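Local coordinates for protein xyloglucan-specific endo-beta-1,4-glucanase GH12 (Aspergillus niveus, PDB 4NPR) that probably cleaves internal beta-1,4-glucosidic linkages of the plant cell-wall polysaccharide xyloglucan, with retention of the anomeric configuration, at residues I104-K109 against Y238-A243. Residues are numbered along the deposited sequence; the frame is centred on the assembly and turned at random.
Sequences IDSTWK and YSVSVA. With SO4 (sulfate ion), chain C.
One carbonyl oxygen, Ser239 O, takes two hydrogen bonds from the facing strand: the hydroxyl of Ser106 reaches it in the carbonyl plane (OG to Ser239 O, 2.7 Å), while Thr107 N approaches from above that plane at 3.0 Å. The setting is the beta jelly roll of glycosyl hydrolase family 12, where the last strand, 231-240, lies antiparallel beside 105-113 in the outer sheet. With chi1 at -175°, the Ser106 hydroxyl stands anti to its own nitrogen, on the inward face and within reach of Ser239 O across the strand pair; Tyr123 of the other sheet is a second partner of this buried hydroxyl. Two further backbone bonds join the segments, Ser239 N to Thr107 O at 2.9 Å and Ser241 N to Asp105 O at 3.2 Å.

A two-faced strand pair is the principle illustrated here. Inward, Trp108 and Tyr238 form a T-shaped stack with planes at 73°, the tyrosine edge presenting CD1 to one face of the indole, 3.6 Å from Trp108 CG. Beyond Ser106, Ile104 CG2 lies alongside Val240 CG2 at 3.7 Å, while Leu216 and Leu91 of the opposing sheet pack on these two side chains, respectively. Outward, Thr107 bonds to Ser194 on the next strand, and a sulfate, probably from the crystallisation liquor and also held by Thr67, accepts a hydrogen bond through O2 from Ser239 OG at 2.8 Å.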
loop_
_atom_site.group_PDB
_atom_site.type_symbol
_atom_site.label_atom_id
_atom_site.label_comp_id
_atom_site.label_asym_id
_atom_site.label_seq_id
_atom_site.Cartn_x
_atom_site.Cartn_y
_atom_site.Cartn_z
ATOM N N ILE A 104 -5.077 9.574 11.409
ATOM C CA ILE A 104 -5.247 9.036 10.052
ATOM C C ILE A 104 -6.202 7.825 10.072
ATOM O O ILE A 104 -5.774 6.686 9.891
ATOM C CB ILE A 104 -3.901 8.610 9.470
ATOM C CG1 ILE A 104 -2.808 9.627 9.780
ATOM C CG2 ILE A 104 -3.985 8.405 7.966
ATOM C CD1 ILE A 104 -1.449 9.069 9.418
ATOM N N ASP A 105 -7.487 8.068 10.329
ATOM C CA ASP A 105 -8.458 6.974 10.414
ATOM C C ASP A 105 -8.638 6.320 9.043
ATOM O O ASP A 105 -8.769 7.015 8.056
ATOM C CB ASP A 105 -9.817 7.473 10.932
ATOM C CG ASP A 105 -9.754 8.024 12.398
ATOM O OD1 ASP A 105 -8.696 7.923 13.086
ATOM O OD2 ASP A 105 -10.790 8.593 12.842
ATOM N N SER A 106 -8.604 4.987 8.967
ATOM C CA SER A 106 -8.843 4.278 7.683
ATOM C C SER A 106 -9.686 3.032 7.885
ATOM O O SER A 106 -9.505 2.329 8.869
ATOM C CB SER A 106 -7.506 3.842 7.053
ATOM O OG SER A 106 -7.671 3.243 5.760
ATOM N N THR A 107 -10.548 2.709 6.931
ATOM C CA THR A 107 -11.261 1.442 6.969
ATOM C C THR A 107 -11.142 0.771 5.611
ATOM O O THR A 107 -11.329 1.417 4.594
ATOM C CB THR A 107 -12.767 1.639 7.341
ATOM O OG1 THR A 107 -12.894 2.177 8.680
ATOM C CG2 THR A 107 -13.564 0.280 7.235
ATOM N N TRP A 108 -10.875 -0.535 5.606
ATOM C CA TRP A 108 -10.550 -1.242 4.390
ATOM C C TRP A 108 -11.095 -2.636 4.523
ATOM O O TRP A 108 -10.852 -3.295 5.507
ATOM C CB TRP A 108 -9.022 -1.316 4.196
ATOM C CG TRP A 108 -8.513 -1.648 2.812
ATOM C CD1 TRP A 108 -9.255 -1.811 1.665
ATOM C CD2 TRP A 108 -7.140 -1.748 2.406
ATOM N NE1 TRP A 108 -8.424 -2.062 0.593
ATOM C CE2 TRP A 108 -7.124 -2.003 1.023
ATOM C CE3 TRP A 108 -5.931 -1.634 3.080
ATOM C CZ2 TRP A 108 -5.955 -2.168 0.316
ATOM C CZ3 TRP A 108 -4.760 -1.792 2.380
ATOM C CH2 TRP A 108 -4.780 -2.056 1.006
ATOM N N LYS A 109 -11.829 -3.059 3.503
ATOM C CA LYS A 109 -12.245 -4.405 3.335
ATOM C C LYS A 109 -11.833 -4.866 1.930
ATOM O O LYS A 109 -12.162 -4.200 0.920
ATOM C CB LYS A 109 -13.772 -4.458 3.471
ATOM C CG LYS A 109 -14.403 -5.783 3.034
ATOM C CD LYS A 109 -13.802 -6.908 3.871
ATOM C CE LYS A 109 -14.627 -8.172 3.786
ATOM N NZ LYS A 109 -14.284 -8.880 2.537
ATOM N N TYR A 238 -12.998 1.212 0.939
ATOM C CA TYR A 238 -11.747 1.754 1.396
ATOM C C TYR A 238 -11.989 3.231 1.684
ATOM O O TYR A 238 -12.617 3.927 0.884
ATOM C CB TYR A 238 -10.605 1.605 0.351
ATOM C CG TYR A 238 -9.331 2.335 0.785
ATOM C CD1 TYR A 238 -8.508 1.809 1.777
ATOM C CD2 TYR A 238 -9.012 3.578 0.279
ATOM C CE1 TYR A 238 -7.385 2.490 2.247
ATOM C CE2 TYR A 238 -7.899 4.273 0.721
ATOM C CZ TYR A 238 -7.068 3.727 1.693
ATOM O OH TYR A 238 -5.944 4.414 2.109
ATOM N N SER A 239 -11.529 3.695 2.840
ATOM C CA SER A 239 -11.477 5.120 3.124
ATOM C C SER A 239 -10.269 5.414 3.965
ATOM O O SER A 239 -9.746 4.532 4.646
ATOM C CB SER A 239 -12.714 5.639 3.862
ATOM O OG SER A 239 -13.007 4.853 4.968
ATOM N N VAL A 240 -9.822 6.667 3.840
ATOM C CA VAL A 240 -8.804 7.238 4.698
ATOM C C VAL A 240 -8.959 8.739 4.712
ATOM O O VAL A 240 -9.349 9.342 3.724
ATOM C CB VAL A 240 -7.356 6.829 4.268
ATOM C CG1 VAL A 240 -6.953 7.456 2.947
ATOM C CG2 VAL A 240 -6.338 7.164 5.358
ATOM N N SER A 241 -8.670 9.336 5.852
ATOM C CA SER A 241 -8.566 10.773 5.927
ATOM C C SER A 241 -7.388 11.200 6.837
ATOM O O SER A 241 -7.070 10.560 7.825
ATOM C CB SER A 241 -9.923 11.396 6.350
ATOM O OG SER A 241 -10.208 11.142 7.726
ATOM N N VAL A 242 -6.727 12.274 6.453
ATOM C CA VAL A 242 -5.699 12.854 7.280
ATOM C C VAL A 242 -6.312 14.016 8.062
ATOM O O VAL A 242 -6.691 15.020 7.496
ATOM C CB VAL A 242 -4.516 13.335 6.421
ATOM C CG1 VAL A 242 -3.527 14.144 7.267
ATOM C CG2 VAL A 242 -3.820 12.147 5.740
ATOM N N ALA A 243 -6.449 13.850 9.361
ATOM C CA ALA A 243 -6.869 14.945 10.223
ATOM C C ALA A 243 -5.640 15.449 11.034
ATOM O O ALA A 243 -4.589 14.783 11.071
ATOM C CB ALA A 243 -8.009 14.490 11.142
ATOM O OXT ALA A 243 -5.634 16.520 11.670
HETATM S S SO4 C . -16.196 4.367 6.209
HETATM O O1 SO4 C . -15.592 3.399 7.162
HETATM O O2 SO4 C . -15.683 4.018 4.856
HETATM O O3 SO4 C . -17.678 4.213 6.268
HETATM O O4 SO4 C . -15.822 5.777 6.560
#